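Local coordinates for protein group 3 allergen SMIPP-S Yv6023A04 (Sarcoptes scabiei type hominis, PDB 3H7O) that has the fold of a chymotrypsin-like serine protease but belongs to a group of inactivated scabies mite paralogues, and so probably does not cleave proteins, at residues 122-127 with 147-152; 162-167 with 198-203; 176-181 with 209-214. The protein carries 3 engineered substitutions. One frame throughout, in Å; residues are numbered along the deposited sequence.

Interaction 1 of 3, residues 122-127 with 147-152; sequences SDVLVS and LTVVDL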
ATOM      1  N   SER A 122     -10.730 -15.599   5.973  1.00 30.70           N
ATOM      2  CA  SER A 122     -10.514 -15.526   4.529  1.00 30.89           C
ATOM      3  C   SER A 122      -9.105 -15.025   4.228  1.00 30.48           C
ATOM      4  O   SER A 122      -8.434 -14.472   5.101  1.00 30.41           O
ATOM      5  CB  SER A 122     -11.562 -14.634   3.849  1.00 31.08           C
ATOM      6  OG  SER A 122     -11.333 -13.259   4.109  1.00 31.16           O
ATOM      7  N   ASP A 123      -8.660 -15.227   2.993  1.00 30.04           N
ATOM      8  CA  ASP A 123      -7.341 -14.779   2.575  1.00 30.36           C
ATOM      9  C   ASP A 123      -7.382 -13.414   1.902  1.00 28.55           C
ATOM     10  O   ASP A 123      -8.327 -13.097   1.178  1.00 28.09           O
ATOM     11  CB  ASP A 123      -6.692 -15.802   1.640  1.00 30.96           C
ATOM     12  CG  ASP A 123      -6.107 -16.989   2.386  1.00 35.90           C
ATOM     13  OD1 ASP A 123      -6.016 -16.940   3.634  1.00 39.84           O
ATOM     14  OD2 ASP A 123      -5.730 -17.973   1.715  1.00 40.80           O
ATOM     15  N   VAL A 124      -6.360 -12.609   2.174  1.00 28.01           N
ATOM     16  CA  VAL A 124      -6.092 -11.390   1.412  1.00 26.99           C
ATOM     17  C   VAL A 124      -4.694 -11.477   0.807  1.00 27.36           C
ATOM     18  O   VAL A 124      -3.780 -12.046   1.412  1.00 28.59           O
ATOM     19  CB  VAL A 124      -6.239 -10.092   2.260  1.00 27.41           C
ATOM     20  CG1 VAL A 124      -7.704  -9.844   2.624  1.00 27.58           C
ATOM     21  CG2 VAL A 124      -5.356 -10.132   3.510  1.00 27.45           C
ATOM     22  N   LEU A 125      -4.539 -10.929  -0.393  1.00 25.89           N
ATOM     23  CA  LEU A 125      -3.270 -10.983  -1.102  1.00 25.92           C
ATOM     24  C   LEU A 125      -2.601  -9.620  -1.027  1.00 25.47           C
ATOM     25  O   LEU A 125      -3.105  -8.638  -1.576  1.00 26.37           O
ATOM     26  CB  LEU A 125      -3.484 -11.419  -2.563  1.00 25.30           C
ATOM     27  CG  LEU A 125      -2.277 -11.541  -3.511  1.00 28.64           C
ATOM     28  CD1 LEU A 125      -1.385 -12.723  -3.145  1.00 27.96           C
ATOM     29  CD2 LEU A 125      -2.741 -11.670  -4.963  1.00 27.19           C
ATOM     30  N   VAL A 126      -1.472  -9.564  -0.327  1.00 24.81           N
ATOM     31  CA  VAL A 126      -0.682  -8.343  -0.232  1.00 25.81           C
ATOM     32  C   VAL A 126       0.461  -8.445  -1.242  1.00 26.04           C
ATOM     33  O   VAL A 126       1.038  -9.513  -1.411  1.00 25.51           O
ATOM     34  CB  VAL A 126      -0.161  -8.104   1.222  1.00 26.24           C
ATOM     35  CG1 VAL A 126       0.723  -9.255   1.708  1.00 27.16           C
ATOM     36  CG2 VAL A 126       0.567  -6.763   1.338  1.00 26.70           C
ATOM     37  N   SER A 127       0.756  -7.347  -1.936  1.00 26.10           N
ATOM     38  CA  SER A 127       1.883  -7.318  -2.870  1.00 26.77           C
ATOM     39  C   SER A 127       2.693  -6.032  -2.715  1.00 26.69           C
ATOM     40  O   SER A 127       2.149  -4.979  -2.370  1.00 26.60           O
ATOM     41  CB  SER A 127       1.403  -7.484  -4.316  1.00 26.58           C
ATOM     42  OG  SER A 127       0.538  -6.421  -4.688  1.00 26.78           O
ATOM     43  N   LEU A 147      -2.347 -13.701   3.155  1.00 27.92           N
ATOM     44  CA  LEU A 147      -2.469 -13.649   4.607  1.00 27.69           C
ATOM     45  C   LEU A 147      -3.894 -13.983   5.030  1.00 26.92           C
ATOM     46  O   LEU A 147      -4.845 -13.718   4.295  1.00 27.78           O
ATOM     47  CB  LEU A 147      -2.061 -12.275   5.159  1.00 27.07           C
ATOM     48  CG  LEU A 147      -0.745 -11.601   4.738  1.00 28.36           C
ATOM     49  CD1 LEU A 147      -0.484 -10.366   5.589  1.00 32.27           C
ATOM     50  CD2 LEU A 147       0.446 -12.545   4.815  1.00 29.35           C
ATOM     51  N   THR A 148      -4.029 -14.552   6.220  1.00 26.75           N
ATOM     52  CA  THR A 148      -5.334 -14.902   6.768  1.00 27.06           C
ATOM     53  C   THR A 148      -5.802 -13.798   7.710  1.00 27.02           C
ATOM     54  O   THR A 148      -5.104 -13.452   8.671  1.00 28.23           O
ATOM     55  CB  THR A 148      -5.278 -16.243   7.529  1.00 26.20           C
ATOM     56  OG1 THR A 148      -4.648 -17.233   6.710  1.00 27.66           O
ATOM     57  CG2 THR A 148      -6.680 -16.716   7.903  1.00 26.85           C
ATOM     58  N   VAL A 149      -6.984 -13.252   7.427  1.00 25.72           N
ATOM     59  CA  VAL A 149      -7.602 -12.239   8.276  1.00 26.79           C
ATOM     60  C   VAL A 149      -7.871 -12.806   9.671  1.00 27.50           C
ATOM     61  O   VAL A 149      -8.487 -13.862   9.811  1.00 27.57           O
ATOM     62  CB  VAL A 149      -8.916 -11.688   7.657  1.00 26.80           C
ATOM     63  CG1 VAL A 149      -9.576 -10.669   8.587  1.00 26.01           C
ATOM     64  CG2 VAL A 149      -8.641 -11.073   6.285  1.00 27.37           C
ATOM     65  N   VAL A 150      -7.392 -12.096  10.690  1.00 28.14           N
ATOM     66  CA  VAL A 150      -7.578 -12.504  12.083  1.00 29.38           C
ATOM     67  C   VAL A 150      -8.527 -11.553  12.823  1.00 30.03           C
ATOM     68  O   VAL A 150      -8.861 -10.482  12.315  1.00 30.00           O
ATOM     69  CB  VAL A 150      -6.223 -12.653  12.835  1.00 29.56           C
ATOM     70  CG1 VAL A 150      -5.364 -13.729  12.178  1.00 29.48           C
ATOM     71  CG2 VAL A 150      -5.467 -11.326  12.895  1.00 28.93           C
ATOM     72  N   ASP A 151      -8.964 -11.961  14.013  1.00 31.27           N
ATOM     73  CA  ASP A 151      -9.915 -11.182  14.810  1.00 31.70           C
ATOM     74  C   ASP A 151      -9.341  -9.828  15.214  1.00 31.50           C
ATOM     75  O   ASP A 151      -8.248  -9.752  15.779  1.00 31.60           O
ATOM     76  CB  ASP A 151     -10.340 -11.970  16.054  1.00 31.80           C
ATOM     77  CG  ASP A 151     -11.395 -11.247  16.870  1.00 35.15           C
ATOM     78  OD1 ASP A 151     -12.555 -11.156  16.405  1.00 39.38           O
ATOM     79  OD2 ASP A 151     -11.068 -10.773  17.977  1.00 37.37           O
ATOM     80  N   LEU A 152     -10.092  -8.766  14.930  1.00 30.93           N
ATOM     81  CA  LEU A 152      -9.623  -7.398  15.162  1.00 31.76           C
ATOM     82  C   LEU A 152      -9.372  -7.052  16.637  1.00 32.19           C
ATOM     83  O   LEU A 152      -8.338  -6.470  16.965  1.00 32.09           O
ATOM     84  CB  LEU A 152     -10.572  -6.380  14.521  1.00 31.13           C
ATOM     85  CG  LEU A 152     -10.178  -4.899  14.587  1.00 32.04           C
ATOM     86  CD1 LEU A 152      -8.757  -4.652  14.054  1.00 33.12           C
ATOM     87  CD2 LEU A 152     -11.181  -4.065  13.824  1.00 32.97           C
TER

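Interaction 2 of 3, residues 162-167 with 198-203; sequences IFLSLQ and AYFPKR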
ATOM      1  N   ILE A 162      -0.268   0.491  21.521  1.00 26.92           N
ATOM      2  CA  ILE A 162      -0.345   1.103  20.194  1.00 26.42           C
ATOM      3  C   ILE A 162      -1.803   1.212  19.748  1.00 25.48           C
ATOM      4  O   ILE A 162      -2.496   0.200  19.599  1.00 24.51           O
ATOM      5  CB  ILE A 162       0.488   0.317  19.139  1.00 26.38           C
ATOM      6  CG1 ILE A 162       1.990   0.450  19.436  1.00 28.39           C
ATOM      7  CG2 ILE A 162       0.162   0.790  17.715  1.00 27.86           C
ATOM      8  CD1 ILE A 162       2.891  -0.429  18.575  1.00 28.78           C
ATOM      9  N   PHE A 163      -2.260   2.445  19.539  1.00 24.88           N
ATOM     10  CA  PHE A 163      -3.637   2.677  19.114  1.00 24.17           C
ATOM     11  C   PHE A 163      -3.877   2.197  17.688  1.00 23.46           C
ATOM     12  O   PHE A 163      -3.119   2.525  16.766  1.00 23.77           O
ATOM     13  CB  PHE A 163      -4.035   4.155  19.242  1.00 23.65           C
ATOM     14  CG  PHE A 163      -5.412   4.457  18.705  1.00 23.66           C
ATOM     15  CD1 PHE A 163      -6.542   4.238  19.489  1.00 25.70           C
ATOM     16  CD2 PHE A 163      -5.580   4.944  17.412  1.00 23.92           C
ATOM     17  CE1 PHE A 163      -7.821   4.503  18.995  1.00 23.17           C
ATOM     18  CE2 PHE A 163      -6.856   5.212  16.908  1.00 26.02           C
ATOM     19  CZ  PHE A 163      -7.977   4.989  17.706  1.00 20.07           C
ATOM     20  N   LEU A 164      -4.943   1.421  17.522  1.00 22.41           N
ATOM     21  CA  LEU A 164      -5.439   1.053  16.198  1.00 22.21           C
ATOM     22  C   LEU A 164      -6.873   1.539  16.072  1.00 22.36           C
ATOM     23  O   LEU A 164      -7.689   1.295  16.955  1.00 22.44           O
ATOM     24  CB  LEU A 164      -5.389  -0.461  15.989  1.00 22.14           C
ATOM     25  CG  LEU A 164      -4.035  -1.176  15.995  1.00 23.86           C
ATOM     26  CD1 LEU A 164      -4.262  -2.668  15.875  1.00 22.52           C
ATOM     27  CD2 LEU A 164      -3.153  -0.683  14.865  1.00 21.86           C
ATOM     28  N   SER A 165      -7.164   2.219  14.968  1.00 23.31           N
ATOM     29  CA  SER A 165      -8.482   2.795  14.715  1.00 24.26           C
ATOM     30  C   SER A 165      -9.552   1.751  14.387  1.00 23.66           C
ATOM     31  O   SER A 165      -9.276   0.550  14.295  1.00 23.25           O
ATOM     32  CB  SER A 165      -8.388   3.799  13.565  1.00 23.81           C
ATOM     33  OG  SER A 165      -8.269   3.125  12.322  1.00 27.63           O
ATOM     34  N   LEU A 166     -10.775   2.238  14.203  1.00 23.97           N
ATOM     35  CA  LEU A 166     -11.903   1.423  13.774  1.00 25.33           C
ATOM     36  C   LEU A 166     -11.790   1.028  12.302  1.00 26.94           C
ATOM     37  O   LEU A 166     -12.413   0.060  11.861  1.00 29.25           O
ATOM     38  CB  LEU A 166     -13.215   2.185  14.008  1.00 25.36           C
ATOM     39  CG  LEU A 166     -13.649   2.394  15.462  1.00 23.00           C
ATOM     40  CD1 LEU A 166     -14.689   3.510  15.565  1.00 26.05           C
ATOM     41  CD2 LEU A 166     -14.191   1.099  16.052  1.00 21.44           C
ATOM     42  N   GLN A 167     -10.985   1.773  11.548  1.00 26.60           N
ATOM     43  CA  GLN A 167     -10.926   1.613  10.102  1.00 27.50           C
ATOM     44  C   GLN A 167      -9.763   0.730   9.639  1.00 27.71           C
ATOM     45  O   GLN A 167      -9.122   1.011   8.625  1.00 28.37           O
ATOM     46  CB  GLN A 167     -10.887   2.984   9.417  1.00 27.87           C
ATOM     47  CG  GLN A 167     -12.185   3.789   9.539  1.00 30.29           C
ATOM     48  CD  GLN A 167     -12.354   4.467  10.886  1.00 34.72           C
ATOM     49  OE1 GLN A 167     -11.378   4.874  11.518  1.00 36.36           O
ATOM     50  NE2 GLN A 167     -13.600   4.600  11.329  1.00 37.41           N
ATOM     51  N   ALA A 198      -0.658  -0.975   6.552  1.00 29.19           N
ATOM     52  CA  ALA A 198      -0.108  -0.058   7.535  1.00 30.01           C
ATOM     53  C   ALA A 198       1.190  -0.669   8.030  1.00 31.02           C
ATOM     54  O   ALA A 198       1.441  -1.859   7.805  1.00 31.67           O
ATOM     55  CB  ALA A 198      -1.089   0.135   8.684  1.00 31.14           C
ATOM     56  N   TYR A 199       2.033   0.138   8.670  1.00 30.52           N
ATOM     57  CA  TYR A 199       3.227  -0.382   9.325  1.00 31.20           C
ATOM     58  C   TYR A 199       3.550   0.389  10.597  1.00 30.86           C
ATOM     59  O   TYR A 199       3.662   1.617  10.581  1.00 31.42           O
ATOM     60  CB  TYR A 199       4.437  -0.406   8.378  1.00 31.50           C
ATOM     61  CG  TYR A 199       5.644  -1.092   8.985  1.00 34.21           C
ATOM     62  CD1 TYR A 199       5.804  -2.473   8.897  1.00 34.37           C
ATOM     63  CD2 TYR A 199       6.616  -0.358   9.666  1.00 32.78           C
ATOM     64  CE1 TYR A 199       6.904  -3.107   9.464  1.00 35.05           C
ATOM     65  CE2 TYR A 199       7.720  -0.981  10.232  1.00 34.55           C
ATOM     66  CZ  TYR A 199       7.858  -2.351  10.128  1.00 35.30           C
ATOM     67  OH  TYR A 199       8.951  -2.962  10.691  1.00 34.91           O
ATOM     68  N   PHE A 200       3.697  -0.350  11.694  1.00 30.67           N
ATOM     69  CA  PHE A 200       4.048   0.216  12.988  1.00 29.66           C
ATOM     70  C   PHE A 200       5.417  -0.305  13.421  1.00 30.63           C
ATOM     71  O   PHE A 200       5.541  -1.463  13.822  1.00 30.09           O
ATOM     72  CB  PHE A 200       2.982  -0.130  14.033  1.00 29.06           C
ATOM     73  CG  PHE A 200       1.658   0.528  13.786  1.00 27.36           C
ATOM     74  CD1 PHE A 200       1.347   1.743  14.392  1.00 26.80           C
ATOM     75  CD2 PHE A 200       0.722  -0.059  12.936  1.00 26.92           C
ATOM     76  CE1 PHE A 200       0.123   2.361  14.160  1.00 27.75           C
ATOM     77  CE2 PHE A 200      -0.501   0.551  12.695  1.00 28.13           C
ATOM     78  CZ  PHE A 200      -0.802   1.763  13.310  1.00 29.05           C
ATOM     79  N   PRO A 201       6.455   0.548  13.326  1.00 31.53           N
ATOM     80  CA  PRO A 201       7.832   0.165  13.667  1.00 32.06           C
ATOM     81  C   PRO A 201       8.001  -0.365  15.096  1.00 32.09           C
ATOM     82  O   PRO A 201       8.867  -1.207  15.341  1.00 31.91           O
ATOM     83  CB  PRO A 201       8.620   1.473  13.486  1.00 32.32           C
ATOM     84  CG  PRO A 201       7.586   2.562  13.450  1.00 32.98           C
ATOM     85  CD  PRO A 201       6.386   1.933  12.829  1.00 31.99           C
ATOM     86  N   LYS A 202       7.177   0.118  16.023  1.00 31.38           N
ATOM     87  CA  LYS A 202       7.306  -0.259  17.432  1.00 31.81           C
ATOM     88  C   LYS A 202       6.429  -1.450  17.834  1.00 30.91           C
ATOM     89  O   LYS A 202       6.318  -1.770  19.019  1.00 30.32           O
ATOM     90  CB  LYS A 202       7.036   0.951  18.334  1.00 32.48           C
ATOM     91  CG  LYS A 202       8.124   2.011  18.254  1.00 36.75           C
ATOM     92  CD  LYS A 202       7.740   3.285  18.989  1.00 40.01           C
ATOM     93  CE  LYS A 202       8.791   4.374  18.782  1.00 42.50           C
ATOM     94  NZ  LYS A 202       8.936   4.770  17.346  1.00 41.46           N
ATOM     95  N   ARG A 203       5.830  -2.112  16.846  1.00 30.18           N
ATOM     96  CA  ARG A 203       4.939  -3.248  17.091  1.00 29.90           C
ATOM     97  C   ARG A 203       5.640  -4.394  17.827  1.00 29.03           C
ATOM     98  O   ARG A 203       6.861  -4.551  17.715  1.00 29.04           O
ATOM     99  CB  ARG A 203       4.330  -3.745  15.779  1.00 30.06           C
ATOM    100  CG  ARG A 203       5.254  -4.598  14.929  1.00 33.05           C
ATOM    101  CD  ARG A 203       4.645  -4.824  13.571  1.00 36.86           C
ATOM    102  NE  ARG A 203       5.096  -6.071  12.962  1.00 36.49           N
ATOM    103  CZ  ARG A 203       4.896  -6.395  11.688  1.00 37.55           C
ATOM    104  NH1 ARG A 203       4.264  -5.557  10.874  1.00 34.71           N
ATOM    105  NH2 ARG A 203       5.337  -7.555  11.229  1.00 37.57           N
TER

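Interaction 3 of 3, residues 176-181 with 209-214; sequences VSLESG and EVFTKV. With SO4 (sulfate ion), chain D.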
ATOM      1  N   VAL A 176       5.958 -15.087   7.782  1.00 34.11           N
ATOM      2  CA  VAL A 176       5.930 -13.939   6.877  1.00 34.07           C
ATOM      3  C   VAL A 176       5.700 -12.660   7.677  1.00 33.15           C
ATOM      4  O   VAL A 176       4.781 -12.589   8.493  1.00 33.12           O
ATOM      5  CB  VAL A 176       4.831 -14.084   5.778  1.00 35.04           C
ATOM      6  CG1 VAL A 176       4.736 -12.821   4.922  1.00 34.80           C
ATOM      7  CG2 VAL A 176       5.095 -15.302   4.893  1.00 36.55           C
ATOM      8  N   SER A 177       6.552 -11.663   7.448  1.00 32.11           N
ATOM      9  CA  SER A 177       6.370 -10.329   8.019  1.00 30.76           C
ATOM     10  C   SER A 177       6.619  -9.277   6.954  1.00 30.43           C
ATOM     11  O   SER A 177       7.532  -9.420   6.139  1.00 30.34           O
ATOM     12  CB  SER A 177       7.330 -10.084   9.183  1.00 30.62           C
ATOM     13  OG  SER A 177       7.249 -11.107  10.150  1.00 31.42           O
ATOM     14  N   LEU A 178       5.813  -8.219   6.975  1.00 28.58           N
ATOM     15  CA  LEU A 178       6.019  -7.077   6.089  1.00 29.80           C
ATOM     16  C   LEU A 178       7.124  -6.185   6.648  1.00 29.86           C
ATOM     17  O   LEU A 178       7.408  -6.214   7.851  1.00 29.51           O
ATOM     18  CB  LEU A 178       4.717  -6.280   5.904  1.00 28.78           C
ATOM     19  CG  LEU A 178       3.473  -7.024   5.398  1.00 31.78           C
ATOM     20  CD1 LEU A 178       2.263  -6.095   5.324  1.00 30.88           C
ATOM     21  CD2 LEU A 178       3.706  -7.693   4.054  1.00 33.52           C
ATOM     22  N   GLU A 179       7.749  -5.407   5.770  1.00 29.18           N
ATOM     23  CA  GLU A 179       8.792  -4.463   6.168  1.00 29.75           C
ATOM     24  C   GLU A 179       8.258  -3.029   6.141  1.00 29.15           C
ATOM     25  O   GLU A 179       7.148  -2.784   5.666  1.00 29.07           O
ATOM     26  CB  GLU A 179      10.014  -4.607   5.258  1.00 29.74           C
ATOM     27  CG  GLU A 179      10.822  -5.881   5.502  1.00 32.20           C
ATOM     28  CD  GLU A 179      11.919  -6.109   4.469  1.00 34.76           C
ATOM     29  OE1 GLU A 179      12.045  -5.316   3.510  1.00 35.60           O
ATOM     30  OE2 GLU A 179      12.661  -7.100   4.618  1.00 36.72           O
ATOM     31  N   SER A 180       9.046  -2.082   6.646  1.00 29.55           N
ATOM     32  CA  SER A 180       8.623  -0.680   6.677  1.00 30.02           C
ATOM     33  C   SER A 180       8.280  -0.149   5.282  1.00 29.06           C
ATOM     34  O   SER A 180       7.352   0.639   5.133  1.00 29.27           O
ATOM     35  CB  SER A 180       9.680   0.200   7.347  1.00 30.02           C
ATOM     36  OG  SER A 180      10.836   0.297   6.539  1.00 34.32           O
ATOM     37  N   GLY A 181       9.023  -0.599   4.270  1.00 28.53           N
ATOM     38  CA  GLY A 181       8.755  -0.251   2.871  1.00 28.23           C
ATOM     39  C   GLY A 181       7.476  -0.847   2.302  1.00 28.87           C
ATOM     40  O   GLY A 181       7.047  -0.476   1.202  1.00 29.41           O
ATOM     41  N   GLU A 209      -0.099  -8.344  10.865  1.00 24.81           N
ATOM     42  CA  GLU A 209      -0.016  -7.169  10.010  1.00 25.03           C
ATOM     43  C   GLU A 209      -1.319  -6.380  10.107  1.00 25.56           C
ATOM     44  O   GLU A 209      -2.390  -6.961  10.294  1.00 24.90           O
ATOM     45  CB  GLU A 209       0.274  -7.571   8.558  1.00 25.33           C
ATOM     46  CG  GLU A 209       1.557  -8.396   8.362  1.00 24.62           C
ATOM     47  CD  GLU A 209       2.839  -7.654   8.757  1.00 27.53           C
ATOM     48  OE1 GLU A 209       2.858  -6.403   8.740  1.00 25.75           O
ATOM     49  OE2 GLU A 209       3.843  -8.331   9.068  1.00 27.02           O
ATOM     50  N   VAL A 210      -1.219  -5.058   9.991  1.00 24.95           N
ATOM     51  CA  VAL A 210      -2.394  -4.188  10.040  1.00 25.77           C
ATOM     52  C   VAL A 210      -2.596  -3.504   8.698  1.00 25.63           C
ATOM     53  O   VAL A 210      -1.634  -3.068   8.057  1.00 25.34           O
ATOM     54  CB  VAL A 210      -2.296  -3.135  11.176  1.00 25.16           C
ATOM     55  CG1 VAL A 210      -3.532  -2.209  11.189  1.00 27.24           C
ATOM     56  CG2 VAL A 210      -2.163  -3.826  12.522  1.00 26.02           C
ATOM     57  N   PHE A 211      -3.856  -3.422   8.285  1.00 26.13           N
ATOM     58  CA  PHE A 211      -4.231  -2.849   7.001  1.00 26.36           C
ATOM     59  C   PHE A 211      -5.338  -1.843   7.205  1.00 27.22           C
ATOM     60  O   PHE A 211      -6.306  -2.119   7.909  1.00 26.85           O
ATOM     61  CB  PHE A 211      -4.714  -3.949   6.053  1.00 27.24           C
ATOM     62  CG  PHE A 211      -3.680  -5.002   5.781  1.00 26.91           C
ATOM     63  CD1 PHE A 211      -2.797  -4.863   4.719  1.00 30.30           C
ATOM     64  CD2 PHE A 211      -3.571  -6.121   6.605  1.00 28.39           C
ATOM     65  CE1 PHE A 211      -1.817  -5.828   4.471  1.00 27.83           C
ATOM     66  CE2 PHE A 211      -2.598  -7.091   6.369  1.00 25.96           C
ATOM     67  CZ  PHE A 211      -1.723  -6.943   5.295  1.00 29.38           C
ATOM     68  N   THR A 212      -5.189  -0.674   6.596  1.00 26.88           N
ATOM     69  CA  THR A 212      -6.264   0.304   6.555  1.00 27.05           C
ATOM     70  C   THR A 212      -7.373  -0.272   5.682  1.00 27.25           C
ATOM     71  O   THR A 212      -7.126  -0.696   4.551  1.00 26.85           O
ATOM     72  CB  THR A 212      -5.779   1.653   5.990  1.00 26.28           C
ATOM     73  OG1 THR A 212      -4.763   2.185   6.847  1.00 28.02           O
ATOM     74  CG2 THR A 212      -6.931   2.651   5.902  1.00 27.60           C
ATOM     75  N   LYS A 213      -8.584  -0.294   6.230  1.00 27.15           N
ATOM     76  CA  LYS A 213      -9.742  -0.863   5.563  1.00 28.78           C
ATOM     77  C   LYS A 213     -10.245   0.091   4.476  1.00 27.27           C
ATOM     78  O   LYS A 213     -10.803   1.147   4.773  1.00 27.47           O
ATOM     79  CB  LYS A 213     -10.823  -1.155   6.608  1.00 29.31           C
ATOM     80  CG  LYS A 213     -12.050  -1.894   6.103  1.00 32.49           C
ATOM     81  CD  LYS A 213     -12.798  -2.587   7.245  1.00 37.61           C
ATOM     82  CE  LYS A 213     -13.071  -1.655   8.426  1.00 39.53           C
ATOM     83  NZ  LYS A 213     -14.344  -2.007   9.126  1.00 38.15           N
ATOM     84  N   VAL A 214     -10.030  -0.286   3.218  1.00 27.94           N
ATOM     85  CA  VAL A 214     -10.380   0.569   2.075  1.00 27.18           C
ATOM     86  C   VAL A 214     -11.883   0.891   2.055  1.00 27.21           C
ATOM     87  O   VAL A 214     -12.278   2.017   1.741  1.00 27.21           O
ATOM     88  CB  VAL A 214      -9.890  -0.033   0.723  1.00 27.13           C
ATOM     89  CG1 VAL A 214     -10.377   0.795  -0.463  1.00 27.25           C
ATOM     90  CG2 VAL A 214      -8.369  -0.107   0.696  1.00 25.81           C
TER
HETATM   91  S   SO4 D 230       8.618 -10.467  14.131  1.00 63.62           S
HETATM   92  O1  SO4 D 230       8.270 -11.877  13.989  1.00 64.19           O
HETATM   93  O2  SO4 D 230       8.698  -9.847  12.812  1.00 63.53           O
HETATM   94  O3  SO4 D 230       9.905 -10.342  14.812  1.00 64.35           O
HETATM   95  O4  SO4 D 230       7.589  -9.807  14.922  1.00 63.85           O

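Interaction 1 of 3, residues 122-127 with 147-152
Val-124, Val-126, Leu-147 and Val-149 meet on the buried face of two neighbouring antiparallel strands, while Asp-123 and Thr-148 face each other on the outer side. On the packed face, Val-124 CG1 lies 4.0 Å from Val-149 CG2, the two short side chains crossing at about a right angle. Val-126 CG1, held between its own backbone N and carbonyl carbon (chi1 60°), reaches Leu-147 CG at 4.1 Å. Branched aliphatic residues suit this surface, because their methyls fill the inside of the sheet without polar atoms to satisfy. Ala-171 of strand 168-172 continues the same apolar layer, touching both Val-124 and Leu-147.

The strands belong to the C-terminal beta-barrel of the chymotrypsin fold, and their directions differ by 126°, far from a flat antiparallel pairing, as in a strongly coiled barrel wall. Val-124 and Leu-147 form a hydrogen-bonded pair, N to O at 2.8 Å in both directions. Past the non-hydrogen-bonded pair Asp-123 and Thr-148, Val-149 N donates to Ser-122 O at 3.0 Å. Ser-122 itself turns its hydroxyl to Lys-119 O.

The outer side is much looser. Asp-123 swings its carboxylate toward the neighbouring strand, yet OD1 stays 3.4 Å from Thr-148 OG1, at best a weak hydrogen bond. Asp-123 is exposed and Thr-148 partly so, which suits their polar side chains.

Interaction 2 of 3, residues 162-167 with 198-203
This is a small apolar contact between two surface loops of the C-terminal barrel, with Ile-162 and Leu-164 both resting against the same side of the Phe-200 ring. Residues 162-167 lead from helix 152-159 into strand 168-172, and residues 198-203 follow strand 192-197. In chymotrypsin-like proteases the latter loop borders the substrate-binding cleft.

Ile-162 and the Phe-200 ring carry most of the contact. The ring's CG stands beside the backbone N, anti to the carbonyl carbon (chi1 -67°), which carries the ring toward the other loop. The gamma methyl CG2 of Ile-162 comes in obliquely at Phe-200 CD1, 3.7 Å away, the two side chains sliding past each other in opposite directions. Leu-164 CD2, from the same side of the ring plane, approaches Phe-200 CE2 to 3.6 Å, also aslant. Ile-162 has a second arm: its CD1 rests 3.7 Å from Lys-202 O and 3.8 Å from Arg-203 CA. Branching at CB thus lets one isoleucine touch both the ring and the backbone beyond it.

That backbone is folded into a type I turn from Phe-200 to Arg-203, closed by Arg-203 N donating to Phe-200 O at 3.1 Å. Lys-202 and Arg-203 lead their charged ends away, the latter to Glu-209.

With no hydrogen bond between the loops, their fit depends on shape and on shielding hydrocarbon from water, so the contact imposes little directional constraint.

Interaction 3 of 3, residues 176-181 with 209-214
Leu-178 and Glu-209 meet through a backbone hydrogen bond and through leucine carbons lying against the carboxylate, joining the loop 176-181 to the start of strand 209-213. The hydrogen bond runs from Leu-178 N to Glu-209 OE2, 2.9 Å long and nearly straight at the hydrogen (168°). The donor stands above the carboxylate, 63° out of its plane. The glutamate reaches this place because its chain is bent at chi2 (-63°), which folds the acid up toward the loop. Its other oxygen, OE1, forms a salt bridge with Arg-203 NH1, which lies on the opposite side of the carboxylate plane from Leu-178 N.

The van der Waals contacts come from the same leucine, whose hydrocarbon lies over a carboxylate face: Leu-178 CG is 3.5 Å from Glu-209 CD, and CB comes within 3.4 Å of OE1. The apolar contact is farther along, where Leu-178 CD1 packs 4.1 Å from CZ of Phe-211. A leucine suits this corner, its backbone serving the acid and its branched end packing beside the phenylalanine.

An ion adds a further kind of contact. Ser-177 OG donates to sulfate O2 at 3.3 Å, and Gly-206 N also binds this sulfate, which probably came from the crystallisation liquor.

By sequence, the two segments correspond to walls of the S1 specificity pocket of trypsin-like proteases, and Gly-181 leads into the segment that carries the nucleophile in active relatives. Trypsin has a glycine where Glu-209 stands. Glycerol, probably from the crystallisation liquor, also bonds weakly to OE2. A buried carboxylate gripped by a backbone N-H and an arginine is probably ionised, and its bulk and charge here are consistent with a pocket altered from that of active relatives.

Interactions 1 and 3 share an apolar interior, with centres 10 Å apart: Leu-147 CD1 packs 3.7 Å from Phe-211 CZ, and Val-126 CG1 lies 4.1 Å from Leu-178 CD2. Interactions 2 and 3, 9 Å apart between centres, are bridged by the salt bridge of Arg-203 NH1 with Glu-209 OE1 (2.7 Å), while Tyr-199 CE1 sits 3.5 Å from Leu-178 O. Interactions 1 and 2 do not touch; their nearest atoms are about 5 Å apart. Interaction 1 thus forms barrel wall behind the region corresponding to the S1 pocket, whereas interactions 2 and 3 reach its rim and lining, where the arginine-glutamate pair is consistent with an altered pocket.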